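Putative aminooxidase (Propionibacterium acnes, PDB 2BA9) probably isomerises polyunsaturated fatty acids such as linoleic acid, forming conjugated linoleic acid, and holds a bound flavin-adenine dinucleotide. Local coordinates at residues A60-P65 / M191-G196; D82-R87 / L198-D203; D159-P164 / L185-M190. All blocks are in the same frame, centred on the assembly; numbering follows the deposited sequence.

Interaction 1 of 3, residues A60-P65 / M191-G196; sequences AIMGVP and MSFAKG. With FAD (flavin-adenine dinucleotide), chain D.
Val64 and Ser192 bring the two backbones nearest, with their CA atoms 6.5 Å apart. Residues 60-65 form an irregular loop between strand 54-55 and helix 68-77. Residues 191-195 end helix 187-195, and Gly196 follows it. A Schellman motif closes that helix: Gly196 has positive phi, its N bonds to Phe193 O, and Asp197 N reaches Ser192 O. Contact across the segments is by side-chain packing. Met62 SD lies 3.6 Å from Phe193 CE2. The sulfur approaches the ring obliquely, 64° off its normal, in a Met-aromatic contact. Met62 CG lies between the backbone N and the carbonyl carbon (chi1 67°), and chi2 carries the sulfur on to the ring. Further along, Val64 CG1 packs on Ser192 CB at 3.5 Å and also approaches Phe193 CD1. Ser192 OG is bonded back to Val188 O in its own helix, so it meets Pro65 CD only by packing. The same loop also meets the cofactor. Ala60 CB is 3.4 Å from C10 of the flavin. Met62 O is 3.1 Å from flavin N3, and Met62 CG is 3.5 Å from flavin O4. Met62 thus stands between flavin and helix. The sequence belongs to the flavin-containing amine oxidoreductase family. Here Ala60 and Met62 are part of the FAD pocket, and the end of helix 187-195 backs their loop.

Interaction 2 of 3, residues D82-R87 / L198-D203; sequences DGPKLR and LWTWAD
Ala202 N approaches OD1 of the Asp82 carboxylate from above the carboxylate plane, 35° out of it. The bond from Ala202 N to Asp82 OD1 is 3.0 Å long. Ala202 CB also packs against OD1. Two peptide carbonyls are approached in the same manner. Gly83 N donates to Thr200 O at 2.9 Å from a position 58° out of the carbonyl plane. Thr200 OG1 donates to Pro84 O at 2.8 Å, again from above the plane. The Thr200 hydroxyl reaches Pro84 because OG1 sits between the backbone N and the carbonyl carbon (chi1 64°). This places CG2 on the other branch, facing Leu86. Leu86 CD1 and Thr200 CG2 are tight at 3.2 Å, and the same CD1 reaches Leu198 CB. Gly83 and Trp201 bring the two backbones nearest; Gly83 CA is 3.2 Å from Ala202 N. The Trp201 side chain starts away from residues 82-87 and packs on Met74 of helix 68-77.

Three waters extend the contact. Water 3 accepts from Leu86 N and donates to Leu198 O, bridging the backbones beside the leucines. Water 1 donates to Asp82 OD1 and accepts from Asp203 N. Water 2 donates to both Asp82 OD2 and Asp203 OD2, at 2.6 and 2.7 Å. The OD2 atoms of the two acids are 5.1 Å apart. OD1 is thus gripped by a peptide N-H and a water, which should fix the rotation of the carboxylate. The shared water probably eases the repulsion between the two like charges. The chemistry implies two irregular loops joined through polar backbone groups and solvent, with a small apolar patch at the leucine end.

Interaction 3 of 3, residues D159-P164 / L185-M190; sequences DLWINP and LDFVTM
CG and SD of Met190 lie over one face of the Trp161 indole. CG sits 3.6 Å from the centroid of the six-membered ring and 4° off the normal, a CH-pi contact. SD lies 3.6 Å from the centroid of the five-membered ring, also over the face, and makes a Met-aromatic contact. CG is anti to the Met190 backbone N (chi1 -176°). The bend at chi2 lays the sulfur over the indole face, and the bend at chi3 sends CE toward Pro164. Leu160 CD2 touches Met190 CG at 3.5 Å. The methyl CE ends against Pro164 CG, 3.7 Å away. Leu185 CD2 packs on Pro164 CB, while Leu185 CB lies close to Trp161 CD1. At the far rim of the indole, Phe187 CD1 approaches Trp161 CH2 near the indole plane. Helix 106-122 adds Val114 and Leu117 to this core.

The polar edge begins at the indole nitrogen. Trp161 NE1 donates to a lone pair of Leu185 O at 3.0 Å, in the carbonyl plane and close to the ring plane, with an N-H...O angle of 156°. This bond satisfies the buried nitrogen and holds the indole in its rotation over Met190. Just beyond, Asp186 is the N-cap of helix 187-195, and its OD1 accepts from Thr189 N at 3.1 Å. The arrangement is an N-capped helix start packed against residues 160-164, on and after helix 158-161.

Helix 187-195 is shared by interactions 1 and 3. Interaction 3 uses its capped start and interaction 1 its last turn, with centres about 9 Å apart. They meet where Phe193 packs on Pro164 and Leu185. Interaction 2 uses the loop after this helix for residues 198-203. Interactions 1 and 2 have centres about 10 Å apart and touch where Gly63 O probably bonds to Trp199 N. Interactions 2 and 3 have centres about 19 Å apart, nearest atoms about 6 Å. Along the chain the segments of 1 and 2 alternate, and 3 is nested inside both. Residues 185-203 therefore run through all three contacts, joining the helical region to the loop beside the flavin.

Interaction 1 of 3, residues A60-P65 / M191-G196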
loop_
_atom_site.group_PDB
_atom_site.type_symbol
_atom_site.label_atom_id
_atom_site.label_comp_id
_atom_site.label_asym_id
_atom_site.label_seq_id
_atom_site.Cartn_x
_atom_site.Cartn_y
_atom_site.Cartn_z
ATOM N N ALA A 60 7.579 -0.899 -2.191
ATOM C CA ALA A 60 7.470 -1.987 -1.234
ATOM C C ALA A 60 8.788 -2.702 -1.035
ATOM O O ALA A 60 9.546 -2.918 -1.987
ATOM C CB ALA A 60 6.390 -2.989 -1.659
ATOM N N ILE A 61 9.034 -3.058 0.225
ATOM C CA ILE A 61 10.202 -3.799 0.655
ATOM C C ILE A 61 9.838 -5.177 1.224
ATOM O O ILE A 61 10.486 -6.176 0.918
ATOM C CB ILE A 61 10.939 -3.058 1.788
ATOM C CG1 ILE A 61 11.248 -1.613 1.377
ATOM C CG2 ILE A 61 12.198 -3.836 2.190
ATOM C CD1 ILE A 61 11.750 -0.728 2.524
ATOM N N MET A 62 8.811 -5.221 2.062
ATOM C CA MET A 62 8.601 -6.367 2.948
ATOM C C MET A 62 7.196 -6.936 2.995
ATOM O O MET A 62 6.227 -6.315 2.552
ATOM C CB MET A 62 9.017 -5.994 4.377
ATOM C CG MET A 62 8.151 -4.944 5.075
ATOM S SD MET A 62 9.012 -4.210 6.487
ATOM C CE MET A 62 10.170 -3.095 5.664
ATOM N N GLY A 63 7.121 -8.139 3.567
ATOM C CA GLY A 63 5.872 -8.792 3.940
ATOM C C GLY A 63 6.032 -9.493 5.282
ATOM O O GLY A 63 7.081 -9.397 5.932
ATOM N N VAL A 64 4.979 -10.187 5.696
ATOM C CA VAL A 64 4.999 -11.015 6.904
ATOM C C VAL A 64 4.532 -12.414 6.534
ATOM O O VAL A 64 3.973 -12.597 5.444
ATOM C CB VAL A 64 4.110 -10.422 8.046
ATOM C CG1 VAL A 64 4.835 -9.275 8.747
ATOM C CG2 VAL A 64 2.745 -9.987 7.517
ATOM N N PRO A 65 4.789 -13.414 7.419
ATOM C CA PRO A 65 4.446 -14.811 7.130
ATOM C C PRO A 65 2.973 -15.054 6.882
ATOM O O PRO A 65 2.627 -16.072 6.292
ATOM C CB PRO A 65 4.891 -15.569 8.390
ATOM C CG PRO A 65 5.896 -14.696 9.030
ATOM C CD PRO A 65 5.481 -13.288 8.717
ATOM N N MET A 191 2.452 -8.100 15.664
ATOM C CA MET A 191 3.418 -8.935 16.385
ATOM C C MET A 191 4.611 -9.364 15.519
ATOM O O MET A 191 5.762 -9.320 15.972
ATOM C CB MET A 191 2.720 -10.150 16.987
ATOM C CG MET A 191 1.725 -9.802 18.081
ATOM S SD MET A 191 2.406 -8.802 19.413
ATOM C CE MET A 191 1.923 -7.154 18.874
ATOM N N SER A 192 4.337 -9.750 14.272
ATOM C CA SER A 192 5.393 -10.112 13.319
ATOM C C SER A 192 6.360 -8.948 13.060
ATOM O O SER A 192 7.573 -9.144 12.953
ATOM C CB SER A 192 4.777 -10.598 11.999
ATOM O OG SER A 192 4.020 -11.778 12.216
ATOM N N PHE A 193 5.823 -7.740 12.957
ATOM C CA PHE A 193 6.673 -6.535 12.906
ATOM C C PHE A 193 7.468 -6.364 14.191
ATOM O O PHE A 193 8.650 -6.063 14.135
ATOM C CB PHE A 193 5.854 -5.273 12.611
ATOM C CG PHE A 193 5.820 -4.921 11.160
ATOM C CD1 PHE A 193 4.797 -5.374 10.343
ATOM C CD2 PHE A 193 6.835 -4.157 10.605
ATOM C CE1 PHE A 193 4.774 -5.066 9.004
ATOM C CE2 PHE A 193 6.821 -3.841 9.283
ATOM C CZ PHE A 193 5.788 -4.292 8.472
ATOM N N ALA A 194 6.813 -6.578 15.334
ATOM C CA ALA A 194 7.443 -6.434 16.649
ATOM C C ALA A 194 8.603 -7.405 16.817
ATOM O O ALA A 194 9.661 -7.049 17.323
ATOM C CB ALA A 194 6.418 -6.659 17.753
ATOM N N LYS A 195 8.394 -8.638 16.391
ATOM C CA LYS A 195 9.441 -9.657 16.425
ATOM C C LYS A 195 10.519 -9.472 15.339
ATOM O O LYS A 195 11.621 -9.999 15.464
ATOM C CB LYS A 195 8.787 -11.029 16.267
ATOM C CG LYS A 195 9.748 -12.202 16.311
ATOM C CD LYS A 195 9.008 -13.530 16.456
ATOM C CE LYS A 195 9.945 -14.748 16.324
ATOM N NZ LYS A 195 10.732 -14.763 15.035
ATOM N N GLY A 196 10.201 -8.739 14.275
ATOM C CA GLY A 196 11.073 -8.642 13.094
ATOM C C GLY A 196 11.010 -9.891 12.211
ATOM O O GLY A 196 11.993 -10.249 11.531
HETATM P PA FAD D . -0.143 -0.035 -7.820
HETATM O O1A FAD D . 0.967 -0.815 -7.178
HETATM O O2A FAD D . -0.082 1.473 -7.684
HETATM O O5B FAD D . -0.141 -0.346 -9.391
HETATM C C5B FAD D . -1.150 0.251 -10.172
HETATM C C4B FAD D . -0.856 0.045 -11.643
HETATM O O4B FAD D . -1.902 0.619 -12.401
HETATM C C3B FAD D . 0.465 0.696 -12.059
HETATM O O3B FAD D . 1.280 -0.249 -12.714
HETATM C C2B FAD D . 0.033 1.838 -12.949
HETATM O O2B FAD D . 1.025 2.204 -13.909
HETATM C C1B FAD D . -1.320 1.325 -13.473
HETATM N N9A FAD D . -2.154 2.451 -13.929
HETATM C C8A FAD D . -2.500 3.581 -13.218
HETATM N N7A FAD D . -3.260 4.384 -14.016
HETATM C C5A FAD D . -3.402 3.776 -15.226
HETATM C C6A FAD D . -4.056 4.141 -16.420
HETATM N N6A FAD D . -5.027 5.110 -16.380
HETATM N N1A FAD D . -4.031 3.257 -17.493
HETATM C C2A FAD D . -3.326 2.063 -17.428
HETATM N N3A FAD D . -2.682 1.718 -16.247
HETATM C C4A FAD D . -2.699 2.561 -15.177
HETATM N N1 FAD D . 3.179 -2.969 0.488
HETATM C C2 FAD D . 3.345 -4.012 1.377
HETATM O O2 FAD D . 2.602 -4.992 1.319
HETATM N N3 FAD D . 4.326 -3.938 2.346
HETATM C C4 FAD D . 5.159 -2.841 2.409
HETATM O O4 FAD D . 6.042 -2.815 3.280
HETATM C C4X FAD D . 5.002 -1.789 1.500
HETATM N N5 FAD D . 5.804 -0.662 1.548
HETATM C C5X FAD D . 5.763 0.303 0.559
HETATM C C6 FAD D . 6.679 1.352 0.554
HETATM C C7 FAD D . 6.650 2.295 -0.471
HETATM C C7M FAD D . 7.663 3.404 -0.453
HETATM C C8 FAD D . 5.697 2.193 -1.482
HETATM C C8M FAD D . 5.622 3.183 -2.604
HETATM C C9 FAD D . 4.783 1.143 -1.465
HETATM C C9A FAD D . 4.796 0.192 -0.443
HETATM N N10 FAD D . 3.868 -0.865 -0.394
HETATM C C10 FAD D . 4.013 -1.878 0.526
HETATM C "C1'" FAD D . 2.545 -0.756 -1.074
HETATM C "C2'" FAD D . 2.469 -1.633 -2.318
HETATM O "O2'" FAD D . 3.608 -1.472 -3.156
HETATM C "C3'" FAD D . 1.188 -1.271 -3.053
HETATM O "O3'" FAD D . 0.091 -1.306 -2.137
HETATM C "C4'" FAD D . 0.951 -2.206 -4.228
HETATM O "O4'" FAD D . 1.893 -1.977 -5.269
HETATM C "C5'" FAD D . -0.479 -2.019 -4.712
HETATM O "O5'" FAD D . -0.647 -2.623 -5.963
HETATM P P FAD D . -1.833 -2.126 -6.949
HETATM O O1P FAD D . -1.778 -2.881 -8.264
HETATM O O2P FAD D . -3.128 -2.314 -6.237
HETATM O O3P FAD D . -1.546 -0.577 -7.257
#

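Interaction 2 of 3, residues D82-R87 / L198-D203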
loop_
_atom_site.group_PDB
_atom_site.type_symbol
_atom_site.label_atom_id
_atom_site.label_comp_id
_atom_site.label_asym_id
_atom_site.label_seq_id
_atom_site.Cartn_x
_atom_site.Cartn_y
_atom_site.Cartn_z
ATOM N N ASP A 82 14.186 -14.389 -0.042
ATOM C CA ASP A 82 15.650 -14.542 0.002
ATOM C C ASP A 82 16.419 -13.228 0.176
ATOM O O ASP A 82 17.603 -13.177 -0.090
ATOM C CB ASP A 82 16.143 -15.285 -1.257
ATOM C CG ASP A 82 15.716 -14.599 -2.575
ATOM O OD1 ASP A 82 15.201 -13.457 -2.545
ATOM O OD2 ASP A 82 15.899 -15.211 -3.656
ATOM N N GLY A 83 15.749 -12.178 0.643
ATOM C CA GLY A 83 16.370 -10.864 0.788
ATOM C C GLY A 83 17.184 -10.701 2.067
ATOM O O GLY A 83 17.177 -11.572 2.940
ATOM N N PRO A 84 17.891 -9.568 2.195
ATOM C CA PRO A 84 18.664 -9.362 3.419
ATOM C C PRO A 84 17.752 -9.116 4.624
ATOM O O PRO A 84 16.699 -8.481 4.491
ATOM C CB PRO A 84 19.541 -8.139 3.105
ATOM C CG PRO A 84 19.096 -7.598 1.788
ATOM C CD PRO A 84 17.984 -8.439 1.252
ATOM N N LYS A 85 18.157 -9.638 5.779
ATOM C CA LYS A 85 17.369 -9.555 7.005
ATOM C C LYS A 85 17.181 -8.087 7.374
ATOM O O LYS A 85 18.075 -7.269 7.161
ATOM C CB LYS A 85 18.070 -10.317 8.142
ATOM C CG LYS A 85 17.193 -10.592 9.379
ATOM C CD LYS A 85 17.980 -11.275 10.516
ATOM C CE LYS A 85 17.053 -11.964 11.541
ATOM N NZ LYS A 85 16.631 -13.348 11.130
ATOM N N LEU A 86 16.002 -7.753 7.889
ATOM C CA LEU A 86 15.705 -6.388 8.316
ATOM C C LEU A 86 16.026 -6.193 9.796
ATOM O O LEU A 86 15.810 -7.069 10.608
ATOM C CB LEU A 86 14.237 -6.066 8.054
ATOM C CG LEU A 86 13.963 -5.755 6.585
ATOM C CD1 LEU A 86 12.507 -5.913 6.296
ATOM C CD2 LEU A 86 14.459 -4.358 6.220
ATOM N N ARG A 87 16.594 -5.043 10.127
ATOM C CA ARG A 87 16.742 -4.639 11.521
ATOM C C ARG A 87 16.823 -3.131 11.600
ATOM O O ARG A 87 17.118 -2.469 10.608
ATOM C CB ARG A 87 17.919 -5.339 12.248
ATOM C CG ARG A 87 18.831 -6.294 11.425
ATOM C CD ARG A 87 19.311 -7.558 12.201
ATOM N NE ARG A 87 19.457 -7.417 13.656
ATOM C CZ ARG A 87 19.860 -8.392 14.483
ATOM N NH1 ARG A 87 20.184 -9.604 14.014
ATOM N NH2 ARG A 87 19.950 -8.155 15.795
ATOM N N LEU A 198 10.014 -10.783 9.187
ATOM C CA LEU A 198 9.661 -10.009 7.992
ATOM C C LEU A 198 10.318 -10.544 6.716
ATOM O O LEU A 198 11.525 -10.822 6.697
ATOM C CB LEU A 198 10.073 -8.552 8.196
ATOM C CG LEU A 198 9.319 -7.796 9.290
ATOM C CD1 LEU A 198 10.098 -6.570 9.750
ATOM C CD2 LEU A 198 7.943 -7.398 8.799
ATOM N N TRP A 199 9.529 -10.681 5.649
ATOM C CA TRP A 199 10.054 -11.108 4.352
ATOM C C TRP A 199 10.652 -9.944 3.570
ATOM O O TRP A 199 10.106 -8.841 3.559
ATOM C CB TRP A 199 8.954 -11.711 3.481
ATOM C CG TRP A 199 8.278 -12.912 4.012
ATOM C CD1 TRP A 199 8.667 -13.695 5.053
ATOM C CD2 TRP A 199 7.090 -13.505 3.483
ATOM N NE1 TRP A 199 7.783 -14.728 5.216
ATOM C CE2 TRP A 199 6.806 -14.634 4.261
ATOM C CE3 TRP A 199 6.237 -13.183 2.415
ATOM C CZ2 TRP A 199 5.709 -15.453 4.008
ATOM C CZ3 TRP A 199 5.154 -13.983 2.169
ATOM C CH2 TRP A 199 4.894 -15.108 2.958
ATOM N N THR A 200 11.773 -10.212 2.907
ATOM C CA THR A 200 12.352 -9.319 1.911
ATOM C C THR A 200 12.833 -10.182 0.760
ATOM O O THR A 200 12.969 -11.402 0.895
ATOM C CB THR A 200 13.565 -8.504 2.433
ATOM O OG1 THR A 200 14.647 -9.383 2.779
ATOM C CG2 THR A 200 13.187 -7.660 3.650
ATOM N N TRP A 201 13.116 -9.534 -0.365
ATOM C CA TRP A 201 13.505 -10.232 -1.584
ATOM C C TRP A 201 14.800 -9.635 -2.125
ATOM O O TRP A 201 14.891 -8.418 -2.294
ATOM C CB TRP A 201 12.361 -10.125 -2.602
ATOM C CG TRP A 201 11.144 -10.879 -2.154
ATOM C CD1 TRP A 201 10.839 -12.175 -2.444
ATOM C CD2 TRP A 201 10.100 -10.405 -1.308
ATOM N NE1 TRP A 201 9.660 -12.531 -1.854
ATOM C CE2 TRP A 201 9.184 -11.465 -1.144
ATOM C CE3 TRP A 201 9.835 -9.185 -0.686
ATOM C CZ2 TRP A 201 8.023 -11.343 -0.374
ATOM C CZ3 TRP A 201 8.684 -9.064 0.082
ATOM C CH2 TRP A 201 7.788 -10.138 0.224
ATOM N N ALA A 202 15.795 -10.492 -2.373
ATOM C CA ALA A 202 17.109 -10.068 -2.914
ATOM C C ALA A 202 16.967 -9.303 -4.218
ATOM O O ALA A 202 17.621 -8.274 -4.418
ATOM C CB ALA A 202 18.039 -11.280 -3.139
ATOM N N ASP A 203 16.101 -9.815 -5.093
ATOM C CA ASP A 203 15.858 -9.224 -6.410
ATOM C C ASP A 203 14.678 -8.268 -6.393
ATOM O O ASP A 203 14.134 -7.918 -7.442
ATOM C CB ASP A 203 15.663 -10.324 -7.457
ATOM C CG ASP A 203 16.979 -10.994 -7.841
ATOM O OD1 ASP A 203 17.864 -10.296 -8.414
ATOM O OD2 ASP A 203 17.131 -12.207 -7.565
HETATM O O HOH W 1 14.769 -12.284 -4.833
HETATM O O HOH W 2 17.072 -14.053 -5.635
HETATM O O HOH W 3 13.968 -9.647 7.538
#

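Interaction 3 of 3, residues D159-P164 / L185-M190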
loop_
_atom_site.group_PDB
_atom_site.type_symbol
_atom_site.label_atom_id
_atom_site.label_comp_id
_atom_site.label_asym_id
_atom_site.label_seq_id
_atom_site.Cartn_x
_atom_site.Cartn_y
_atom_site.Cartn_z
ATOM N N ASP A 159 2.122 3.807 20.121
ATOM C CA ASP A 159 3.588 3.806 20.063
ATOM C C ASP A 159 4.135 2.590 19.317
ATOM O O ASP A 159 5.146 2.684 18.635
ATOM C CB ASP A 159 4.183 3.832 21.476
ATOM C CG ASP A 159 4.059 5.190 22.146
ATOM O OD1 ASP A 159 3.140 5.978 21.810
ATOM O OD2 ASP A 159 4.903 5.467 23.012
ATOM N N LEU A 160 3.477 1.447 19.466
ATOM C CA LEU A 160 3.861 0.231 18.731
ATOM C C LEU A 160 3.349 0.267 17.286
ATOM O O LEU A 160 4.099 0.047 16.354
ATOM C CB LEU A 160 3.323 -1.030 19.423
ATOM C CG LEU A 160 3.826 -2.365 18.847
ATOM C CD1 LEU A 160 5.258 -2.618 19.243
ATOM C CD2 LEU A 160 2.969 -3.518 19.286
ATOM N N TRP A 161 2.068 0.568 17.124
ATOM C CA TRP A 161 1.393 0.522 15.813
ATOM C C TRP A 161 1.876 1.573 14.813
ATOM O O TRP A 161 1.789 1.373 13.608
ATOM C CB TRP A 161 -0.126 0.669 16.007
ATOM C CG TRP A 161 -0.886 -0.601 15.823
ATOM C CD1 TRP A 161 -1.494 -1.023 14.688
ATOM C CD2 TRP A 161 -1.135 -1.606 16.813
ATOM N NE1 TRP A 161 -2.101 -2.230 14.895
ATOM C CE2 TRP A 161 -1.893 -2.617 16.193
ATOM C CE3 TRP A 161 -0.777 -1.758 18.157
ATOM C CZ2 TRP A 161 -2.319 -3.757 16.876
ATOM C CZ3 TRP A 161 -1.191 -2.890 18.831
ATOM C CH2 TRP A 161 -1.948 -3.882 18.188
ATOM N N ILE A 162 2.393 2.681 15.321
ATOM C CA ILE A 162 2.687 3.830 14.485
ATOM C C ILE A 162 3.888 3.622 13.557
ATOM O O ILE A 162 3.894 4.121 12.442
ATOM C CB ILE A 162 2.882 5.100 15.319
ATOM C CG1 ILE A 162 2.755 6.350 14.427
ATOM C CG2 ILE A 162 4.206 5.064 16.082
ATOM C CD1 ILE A 162 2.758 7.642 15.207
ATOM N N ASN A 163 4.888 2.883 14.018
ATOM C CA ASN A 163 6.148 2.773 13.290
ATOM C C ASN A 163 6.025 2.053 11.929
ATOM O O ASN A 163 6.555 2.533 10.927
ATOM C CB ASN A 163 7.204 2.129 14.191
ATOM C CG ASN A 163 7.423 2.905 15.472
ATOM O OD1 ASN A 163 7.635 4.118 15.438
ATOM N ND2 ASN A 163 7.371 2.216 16.617
ATOM N N PRO A 164 5.310 0.909 11.871
ATOM C CA PRO A 164 5.009 0.308 10.567
ATOM C C PRO A 164 3.804 0.912 9.848
ATOM O O PRO A 164 3.360 0.365 8.832
ATOM C CB PRO A 164 4.692 -1.149 10.923
ATOM C CG PRO A 164 4.876 -1.288 12.366
ATOM C CD PRO A 164 4.780 0.073 12.948
ATOM N N LEU A 185 -2.280 -3.879 9.943
ATOM C CA LEU A 185 -1.676 -4.288 11.209
ATOM C C LEU A 185 -2.721 -4.927 12.103
ATOM O O LEU A 185 -3.114 -4.377 13.132
ATOM C CB LEU A 185 -0.991 -3.114 11.903
ATOM C CG LEU A 185 0.292 -2.596 11.238
ATOM C CD1 LEU A 185 0.653 -1.236 11.801
ATOM C CD2 LEU A 185 1.454 -3.559 11.420
ATOM N N ASP A 186 -3.183 -6.103 11.701
ATOM C CA ASP A 186 -3.996 -6.910 12.589
ATOM C C ASP A 186 -3.060 -7.441 13.664
ATOM O O ASP A 186 -1.830 -7.280 13.563
ATOM C CB ASP A 186 -4.774 -8.017 11.860
ATOM C CG ASP A 186 -3.893 -9.002 11.108
ATOM O OD1 ASP A 186 -2.657 -8.867 11.068
ATOM O OD2 ASP A 186 -4.481 -9.931 10.512
ATOM N N PHE A 187 -3.608 -8.008 14.722
ATOM C CA PHE A 187 -2.759 -8.291 15.875
ATOM C C PHE A 187 -1.573 -9.200 15.501
ATOM O O PHE A 187 -0.463 -8.992 15.965
ATOM C CB PHE A 187 -3.556 -8.876 17.034
ATOM C CG PHE A 187 -2.806 -8.870 18.329
ATOM C CD1 PHE A 187 -2.796 -7.736 19.133
ATOM C CD2 PHE A 187 -2.081 -9.981 18.725
ATOM C CE1 PHE A 187 -2.086 -7.720 20.323
ATOM C CE2 PHE A 187 -1.383 -9.980 19.911
ATOM C CZ PHE A 187 -1.372 -8.843 20.707
ATOM N N VAL A 188 -1.801 -10.182 14.639
ATOM C CA VAL A 188 -0.733 -11.103 14.245
ATOM C C VAL A 188 0.357 -10.418 13.426
ATOM O O VAL A 188 1.537 -10.723 13.567
ATOM C CB VAL A 188 -1.294 -12.292 13.455
ATOM C CG1 VAL A 188 -0.157 -13.179 12.940
ATOM C CG2 VAL A 188 -2.223 -13.091 14.336
ATOM N N THR A 189 -0.050 -9.492 12.567
ATOM C CA THR A 189 0.886 -8.772 11.714
ATOM C C THR A 189 1.713 -7.814 12.559
ATOM O O THR A 189 2.935 -7.784 12.435
ATOM C CB THR A 189 0.145 -8.032 10.585
ATOM O OG1 THR A 189 -0.603 -8.989 9.826
ATOM C CG2 THR A 189 1.105 -7.303 9.663
ATOM N N MET A 190 1.045 -7.060 13.434
ATOM C CA MET A 190 1.738 -6.170 14.370
ATOM C C MET A 190 2.814 -6.942 15.124
ATOM O O MET A 190 3.959 -6.509 15.188
ATOM C CB MET A 190 0.748 -5.535 15.353
ATOM C CG MET A 190 1.361 -4.522 16.319
ATOM S SD MET A 190 1.874 -2.988 15.541
ATOM C CE MET A 190 3.586 -3.365 15.136
#